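Local structure of uncharacterized protein (Silicibacter pomeroyi DSS-3, 2RE3) at residues S121-E126 against W177-F182; G127-M132 against Y144-A149. The protein is of unknown function but, as a member of the DUF1285 family, may take part in signal transduction. One frame throughout, in Å; residues are numbered along the deposited sequence. Where two conformers were deposited one is given.

Contact 1: residues S121-E126 against W177-F182; sequences SAVAGE and WSSGSF
Ser178 and Ser179 both hydrogen-bond through their hydroxyls to one backbone oxygen, Ala124 O. Ser179 OG gives the bond at 2.7 Å from Ala124 O and comes in near the carbonyl plane, tilted 21° from it. Ser178 OG lies 2.5 Å from Ala124 O but stands above that plane, 52° out of it. With chi1 at -174°, opposite the backbone N, the Ser178 hydroxyl also comes against the Ala124 methyl, Ser178 OG lying 3.4 Å from Ala124 CB. Around Ser178 and Ala124, both buried, the packing is close. Ser178 OG has a second partner in the backbone N of Leu112. The two serines open the type I' turn of a beta hairpin, Ser178 to Ser181, which joins strands 173-178 and 181-185. The hairpin end thus meets the chain just after edge strand 121-123 of the six-stranded sheet in the C-terminal domain. An alanine in place of Ser178 would probably cost Ala124 O one of its two serine donors and leave Leu112 N without this acceptor. The other side is looser and more exposed. There a water bridges Glu126 N at 3.1 Å, Ser179 O at 2.6 Å and Ser181 OG. Direct contact is slight, with Glu126 CB 4.1 Å from Ser181 OG.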
ATOM      1  N   SER A 121      -0.196   9.904  -1.612  1.00 31.18           N
ATOM      2  CA  SER A 121      -1.096  10.036  -2.725  1.00 30.28           C
ATOM      3  C   SER A 121      -0.566   9.152  -3.863  1.00 30.41           C
ATOM      4  O   SER A 121       0.628   9.189  -4.146  1.00 32.49           O
ATOM      5  CB  SER A 121      -1.075  11.503  -3.140  1.00 28.29           C
ATOM      6  OG  SER A 121      -1.878  11.714  -4.268  1.00 35.74           O
ATOM      7  N   ALA A 122      -1.425   8.384  -4.534  1.00 29.69           N
ATOM      8  CA  ALA A 122      -0.991   7.629  -5.728  1.00 28.95           C
ATOM      9  C   ALA A 122      -1.982   7.772  -6.839  1.00 27.38           C
ATOM     10  O   ALA A 122      -3.123   7.382  -6.663  1.00 29.63           O
ATOM     11  CB  ALA A 122      -0.848   6.176  -5.407  1.00 31.97           C
ATOM     12  N   VAL A 123      -1.553   8.317  -7.975  1.00 25.91           N
ATOM     13  CA  VAL A 123      -2.412   8.465  -9.133  1.00 24.86           C
ATOM     14  C   VAL A 123      -2.440   7.131  -9.860  1.00 28.53           C
ATOM     15  O   VAL A 123      -1.390   6.669 -10.358  1.00 32.47           O
ATOM     16  CB  VAL A 123      -1.847   9.524 -10.076  1.00 26.00           C
ATOM     17  CG1 VAL A 123      -2.561   9.481 -11.435  1.00 20.03           C
ATOM     18  CG2 VAL A 123      -1.900  10.921  -9.417  1.00 18.39           C
ATOM     19  N   ALA A 124      -3.607   6.492  -9.922  1.00 26.64           N
ATOM     20  CA  ALA A 124      -3.692   5.185 -10.598  1.00 26.57           C
ATOM     21  C   ALA A 124      -3.453   5.309 -12.107  1.00 24.66           C
ATOM     22  O   ALA A 124      -3.937   6.221 -12.771  1.00 26.54           O
ATOM     23  CB  ALA A 124      -5.028   4.470 -10.310  1.00 21.46           C
ATOM     24  N   GLY A 125      -2.691   4.383 -12.641  1.00 26.48           N
ATOM     25  CA  GLY A 125      -2.333   4.410 -14.058  1.00 27.90           C
ATOM     26  C   GLY A 125      -1.254   3.381 -14.296  1.00 27.79           C
ATOM     27  O   GLY A 125      -0.942   2.583 -13.423  1.00 30.31           O
ATOM     28  N   GLU A 126      -0.648   3.408 -15.462  1.00 28.33           N
ATOM     29  CA  GLU A 126       0.367   2.423 -15.766  1.00 29.11           C
ATOM     30  C   GLU A 126       1.516   2.413 -14.765  1.00 27.01           C
ATOM     31  O   GLU A 126       1.960   1.350 -14.378  1.00 26.18           O
ATOM     32  CB  GLU A 126       0.885   2.618 -17.168  1.00 30.52           C
ATOM     33  CG  GLU A 126       1.621   1.418 -17.678  1.00 35.29           C
ATOM     34  CD  GLU A 126       2.065   1.648 -19.089  1.00 40.84           C
ATOM     35  OE1 GLU A 126       1.224   1.433 -19.987  1.00 40.84           O
ATOM     36  OE2 GLU A 126       3.229   2.093 -19.278  1.00 41.46           O
ATOM     37  N   TRP A 177     -10.970   2.319 -15.461  1.00 23.97           N
ATOM     38  CA  TRP A 177     -10.140   3.170 -16.282  1.00 23.33           C
ATOM     39  C   TRP A 177      -9.499   4.195 -15.386  1.00 24.06           C
ATOM     40  O   TRP A 177     -10.194   4.844 -14.621  1.00 24.78           O
ATOM     41  CB  TRP A 177     -10.974   3.902 -17.319  1.00 24.32           C
ATOM     42  CG  TRP A 177     -11.333   3.059 -18.499  1.00 24.48           C
ATOM     43  CD1 TRP A 177     -12.496   2.379 -18.692  1.00 23.73           C
ATOM     44  CD2 TRP A 177     -10.519   2.797 -19.636  1.00 23.21           C
ATOM     45  NE1 TRP A 177     -12.460   1.708 -19.880  1.00 22.63           N
ATOM     46  CE2 TRP A 177     -11.253   1.940 -20.484  1.00 22.61           C
ATOM     47  CE3 TRP A 177      -9.238   3.206 -20.026  1.00 24.92           C
ATOM     48  CZ2 TRP A 177     -10.762   1.495 -21.722  1.00 23.06           C
ATOM     49  CZ3 TRP A 177      -8.741   2.765 -21.265  1.00 24.33           C
ATOM     50  CH2 TRP A 177      -9.508   1.917 -22.095  1.00 21.96           C
ATOM     51  N   SER A 178      -8.176   4.326 -15.446  1.00 24.17           N
ATOM     52  CA  SER A 178      -7.501   5.482 -14.845  1.00 22.93           C
ATOM     53  C   SER A 178      -6.345   5.915 -15.709  1.00 21.96           C
ATOM     54  O   SER A 178      -5.605   5.076 -16.197  1.00 23.62           O
ATOM     55  CB  SER A 178      -7.004   5.164 -13.442  1.00 24.01           C
ATOM     56  OG  SER A 178      -6.476   6.329 -12.827  1.00 25.04           O
ATOM     57  N   SER A 179      -6.185   7.218 -15.900  1.00 21.85           N
ATOM     58  CA  SER A 179      -5.021   7.773 -16.633  1.00 23.43           C
ATOM     59  C   SER A 179      -4.840   7.156 -18.008  1.00 23.58           C
ATOM     60  O   SER A 179      -3.712   6.957 -18.428  1.00 23.63           O
ATOM     61  CB  SER A 179      -3.693   7.584 -15.866  1.00 21.51           C
ATOM     62  OG  SER A 179      -3.730   8.165 -14.584  1.00 26.02           O
ATOM     63  N   GLY A 180      -5.930   6.813 -18.690  1.00 24.11           N
ATOM     64  CA  GLY A 180      -5.829   6.199 -20.020  1.00 22.47           C
ATOM     65  C   GLY A 180      -5.550   4.709 -20.099  1.00 25.48           C
ATOM     66  O   GLY A 180      -5.399   4.185 -21.199  1.00 27.98           O
ATOM     67  N   SER A 181      -5.480   4.017 -18.958  1.00 25.46           N
ATOM     68  CA  SER A 181      -5.219   2.579 -18.926  1.00 25.38           C
ATOM     69  C   SER A 181      -6.373   1.853 -18.240  1.00 25.98           C
ATOM     70  O   SER A 181      -7.071   2.422 -17.404  1.00 28.40           O
ATOM     71  CB  SER A 181      -3.913   2.295 -18.175  1.00 26.91           C
ATOM     72  OG  SER A 181      -2.778   2.698 -18.911  1.00 26.17           O
ATOM     73  N   PHE A 182      -6.587   0.602 -18.608  1.00 25.12           N
ATOM     74  CA  PHE A 182      -7.715  -0.153 -18.098  1.00 25.00           C
ATOM     75  C   PHE A 182      -7.280  -1.315 -17.216  1.00 25.72           C
ATOM     76  O   PHE A 182      -6.513  -2.177 -17.639  1.00 28.60           O
ATOM     77  CB  PHE A 182      -8.558  -0.700 -19.246  1.00 25.78           C
ATOM     78  CG  PHE A 182      -9.759  -1.450 -18.778  1.00 25.46           C
ATOM     79  CD1 PHE A 182     -10.844  -0.769 -18.249  1.00 22.27           C
ATOM     80  CD2 PHE A 182      -9.773  -2.835 -18.789  1.00 26.46           C
ATOM     81  CE1 PHE A 182     -11.908  -1.442 -17.772  1.00 25.15           C
ATOM     82  CE2 PHE A 182     -10.876  -3.529 -18.329  1.00 25.91           C
ATOM     83  CZ  PHE A 182     -11.940  -2.838 -17.820  1.00 26.59           C
TER
HETATM   84  O   HOH W   1      -2.121   4.966 -17.742  1.00 27.36           O

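Contact 2: residues G127-M132 against Y144-A149; sequences GNPIRM and YVHVRA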
ATOM      1  N   GLY A 127       1.977   3.585 -14.343  1.00 26.94           N
ATOM      2  CA  GLY A 127       3.054   3.685 -13.333  1.00 26.03           C
ATOM      3  C   GLY A 127       2.648   3.156 -11.951  1.00 27.47           C
ATOM      4  O   GLY A 127       3.477   2.617 -11.195  1.00 25.46           O
ATOM      5  N   ASN A 128       1.368   3.322 -11.614  1.00 27.23           N
ATOM      6  CA  ASN A 128       0.831   2.827 -10.377  1.00 26.33           C
ATOM      7  C   ASN A 128      -0.433   1.987 -10.676  1.00 28.07           C
ATOM      8  O   ASN A 128      -1.575   2.473 -10.532  1.00 27.01           O
ATOM      9  CB  ASN A 128       0.486   3.998  -9.491  1.00 27.10           C
ATOM     10  CG  ASN A 128       1.684   4.820  -9.100  1.00 28.57           C
ATOM     11  OD1 ASN A 128       2.678   4.317  -8.568  1.00 38.30           O
ATOM     12  ND2 ASN A 128       1.589   6.098  -9.333  1.00 22.18           N
ATOM     13  N   PRO A 129      -0.249   0.732 -11.126  1.00 27.02           N
ATOM     14  CA  PRO A 129      -1.431   0.000 -11.578  1.00 27.69           C
ATOM     15  C   PRO A 129      -2.287  -0.484 -10.436  1.00 27.52           C
ATOM     16  O   PRO A 129      -1.797  -0.608  -9.312  1.00 27.29           O
ATOM     17  CB  PRO A 129      -0.851  -1.175 -12.354  1.00 27.01           C
ATOM     18  CG  PRO A 129       0.469  -1.410 -11.756  1.00 27.93           C
ATOM     19  CD  PRO A 129       0.975  -0.060 -11.286  1.00 28.66           C
ATOM     20  N   ILE A 130      -3.566  -0.690 -10.745  1.00 28.42           N
ATOM     21  CA  ILE A 130      -4.526  -1.360  -9.873  1.00 28.18           C
ATOM     22  C   ILE A 130      -4.475  -2.839 -10.214  1.00 29.78           C
ATOM     23  O   ILE A 130      -4.484  -3.193 -11.370  1.00 31.58           O
ATOM     24  CB  ILE A 130      -5.951  -0.829 -10.096  1.00 25.87           C
ATOM     25  CG1 ILE A 130      -5.984   0.659  -9.740  1.00 26.10           C
ATOM     26  CG2 ILE A 130      -6.941  -1.601  -9.248  1.00 27.20           C
ATOM     27  CD1 ILE A 130      -7.191   1.421 -10.238  1.00 25.47           C
ATOM     28  N   ARG A 131      -4.409  -3.702  -9.216  1.00 32.76           N
ATOM     29  CA  ARG A 131      -4.301  -5.151  -9.438  1.00 34.62           C
ATOM     30  C   ARG A 131      -5.513  -5.799  -8.812  1.00 35.52           C
ATOM     31  O   ARG A 131      -6.019  -5.288  -7.825  1.00 37.85           O
ATOM     32  CB  ARG A 131      -3.035  -5.624  -8.736  1.00 35.78           C
ATOM     33  CG  ARG A 131      -2.930  -7.092  -8.495  1.00 35.73           C
ATOM     34  CD  ARG A 131      -1.499  -7.478  -8.209  1.00 35.73           C
ATOM     35  NE  ARG A 131      -1.071  -7.105  -6.857  1.00 32.82           N
ATOM     36  CZ  ARG A 131      -1.264  -7.848  -5.764  1.00 34.39           C
ATOM     37  NH1 ARG A 131      -1.909  -9.011  -5.807  1.00 34.69           N
ATOM     38  NH2 ARG A 131      -0.820  -7.418  -4.596  1.00 34.03           N
HETATM   39  N   MSE A 132      -5.991  -6.897  -9.402  0.50 34.57           N
HETATM   40  CA  MSE A 132      -7.057  -7.704  -8.784  0.50 32.56           C
HETATM   41  C   MSE A 132      -6.436  -8.883  -8.058  0.50 35.92           C
HETATM   42  O   MSE A 132      -5.547  -9.532  -8.599  0.50 36.01           O
HETATM   43  CB  MSE A 132      -8.139  -8.177  -9.807  0.50 32.48           C
HETATM   44  CG  MSE A 132      -7.706  -8.917 -11.105  0.50 27.35           C
HETATM   45 SE   MSE A 132      -9.216  -9.692 -12.209  0.38 20.61          SE
HETATM   46  CE  MSE A 132      -8.021 -10.668 -13.392  0.50 22.72           C
ATOM     47  N   TYR A 144      -5.639  -4.065  -5.025  1.00 29.45           N
ATOM     48  CA  TYR A 144      -4.574  -3.197  -4.552  1.00 28.59           C
ATOM     49  C   TYR A 144      -4.279  -2.105  -5.551  1.00 28.25           C
ATOM     50  O   TYR A 144      -4.679  -2.208  -6.711  1.00 28.70           O
ATOM     51  CB  TYR A 144      -3.322  -4.014  -4.359  1.00 26.44           C
ATOM     52  CG  TYR A 144      -3.496  -5.202  -3.431  1.00 29.34           C
ATOM     53  CD1 TYR A 144      -4.057  -6.380  -3.887  1.00 29.28           C
ATOM     54  CD2 TYR A 144      -3.066  -5.155  -2.097  1.00 30.81           C
ATOM     55  CE1 TYR A 144      -4.187  -7.496  -3.066  1.00 29.23           C
ATOM     56  CE2 TYR A 144      -3.190  -6.275  -1.257  1.00 32.24           C
ATOM     57  CZ  TYR A 144      -3.757  -7.445  -1.768  1.00 32.77           C
ATOM     58  OH  TYR A 144      -3.913  -8.556  -1.001  1.00 30.24           O
ATOM     59  N   VAL A 145      -3.580  -1.062  -5.099  1.00 27.54           N
ATOM     60  CA  VAL A 145      -2.979  -0.062  -5.992  1.00 25.24           C
ATOM     61  C   VAL A 145      -1.529   0.216  -5.577  1.00 25.92           C
ATOM     62  O   VAL A 145      -1.193   0.273  -4.395  1.00 25.72           O
ATOM     63  CB  VAL A 145      -3.783   1.251  -6.046  1.00 25.19           C
ATOM     64  CG1 VAL A 145      -3.924   1.905  -4.674  1.00 22.85           C
ATOM     65  CG2 VAL A 145      -3.124   2.231  -6.989  1.00 24.90           C
ATOM     66  N   HIS A 146      -0.662   0.332  -6.569  1.00 27.07           N
ATOM     67  CA  HIS A 146       0.747   0.605  -6.334  1.00 27.60           C
ATOM     68  C   HIS A 146       0.911   2.054  -5.901  1.00 27.29           C
ATOM     69  O   HIS A 146       0.287   2.966  -6.471  1.00 27.33           O
ATOM     70  CB  HIS A 146       1.519   0.340  -7.625  1.00 29.67           C
ATOM     71  CG  HIS A 146       2.993   0.610  -7.560  1.00 27.71           C
ATOM     72  ND1 HIS A 146       3.536   1.805  -7.963  1.00 26.80           N
ATOM     73  CD2 HIS A 146       4.039  -0.187  -7.230  1.00 27.51           C
ATOM     74  CE1 HIS A 146       4.855   1.749  -7.850  1.00 29.16           C
ATOM     75  NE2 HIS A 146       5.188   0.552  -7.411  1.00 22.55           N
ATOM     76  N   VAL A 147       1.714   2.255  -4.868  1.00 25.26           N
ATOM     77  CA  VAL A 147       2.012   3.594  -4.344  1.00 26.33           C
ATOM     78  C   VAL A 147       3.427   3.974  -4.746  1.00 26.98           C
ATOM     79  O   VAL A 147       3.628   5.006  -5.365  1.00 28.24           O
ATOM     80  CB  VAL A 147       1.922   3.616  -2.809  1.00 27.78           C
ATOM     81  CG1 VAL A 147       2.230   5.027  -2.271  1.00 19.93           C
ATOM     82  CG2 VAL A 147       0.567   3.039  -2.362  1.00 21.33           C
ATOM     83  N   ARG A 148       4.417   3.149  -4.388  1.00 25.65           N
ATOM     84  CA  ARG A 148       5.777   3.416  -4.831  1.00 26.05           C
ATOM     85  C   ARG A 148       6.672   2.213  -4.652  1.00 26.17           C
ATOM     86  O   ARG A 148       6.509   1.430  -3.710  1.00 28.21           O
ATOM     87  CB  ARG A 148       6.399   4.619  -4.082  1.00 27.49           C
ATOM     88  CG  ARG A 148       6.585   4.426  -2.572  1.00 26.03           C
ATOM     89  CD  ARG A 148       7.456   5.544  -1.938  1.00 26.80           C
ATOM     90  NE  ARG A 148       7.638   5.256  -0.508  1.00 25.68           N
ATOM     91  CZ  ARG A 148       6.720   5.493   0.425  1.00 24.71           C
ATOM     92  NH1 ARG A 148       5.579   6.086   0.104  1.00 25.70           N
ATOM     93  NH2 ARG A 148       6.946   5.167   1.698  1.00 26.05           N
ATOM     94  N   ALA A 149       7.617   2.067  -5.570  1.00 24.07           N
ATOM     95  CA  ALA A 149       8.725   1.146  -5.406  1.00 22.52           C
ATOM     96  C   ALA A 149       8.290  -0.249  -4.961  1.00 20.99           C
ATOM     97  O   ALA A 149       8.970  -0.907  -4.180  1.00 20.59           O
ATOM     98  CB  ALA A 149       9.739   1.739  -4.446  1.00 18.89           C
TER
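Arg131 lays its guanidinium flat over one face of the Tyr144 ring, the planes only 12° apart. The two side chains run side by side and point the same way. The stack is off-centre: Arg131 NH2 sits 3.5 Å from Tyr144 CD1, toward the rim, and Arg131 CZ makes an off-centre cation-pi contact with the ring. The arginine chain bends at chi3 (76°), which turns its end across toward the tyrosine, over the ring. Arg131 NH2 also makes a salt bridge to Glu152, and Tyr144 OH bonds to Asp93, so both partners are tied from outside as well. Beneath the stack, 130-131 and 144-148 pair as antiparallel strands, with 130-131 at the edge of the six-stranded mixed sheet of the C-terminal domain. Arg131 and Tyr144 form a hydrogen-bonded pair: Arg131 N lies 2.9 Å from Tyr144 O, and Tyr144 N 3.1 Å from Arg131 O. Ile130 and Val145 are the neighbouring non-hydrogen-bonded pair. They point to the other face, where Ile130 CG1 is 4.3 Å from Val145 CG2. Further along, His146 N bonds to Pro129 O at 3.1 Å. The His146 side chain then reaches Asn128, its ND1 donating to Asn128 OD1 at 2.7 Å. The bond uses a lone pair in the carbonyl plane and lies close to the imidazole plane. His146 NE2 bonds to Gly150 N, so both ring nitrogens are engaged and the ring's rotation is probably fixed.

Both contacts are partly buried, but contact 2 lies deeper: its centre is about 8 Å from the centre of the chain, that of contact 1 about 15 Å. They reach the same six-stranded sheet of the C-terminal domain. Contact 1 joins the end of one edge strand to a separate hairpin; contact 2 pairs the opposite edge strand with its neighbour inside the sheet. Serine hydroxyls and a water do the work in the first, backbone pairing, an arginine-tyrosine stack and a histidine-asparagine bond in the second. Contact 2 buries about twice the surface. Their centres are about 9 Å apart and they meet directly: Asn128 ND2 probably bonds to Val123 O, and Ala124 CB packs on Ile130 CD1.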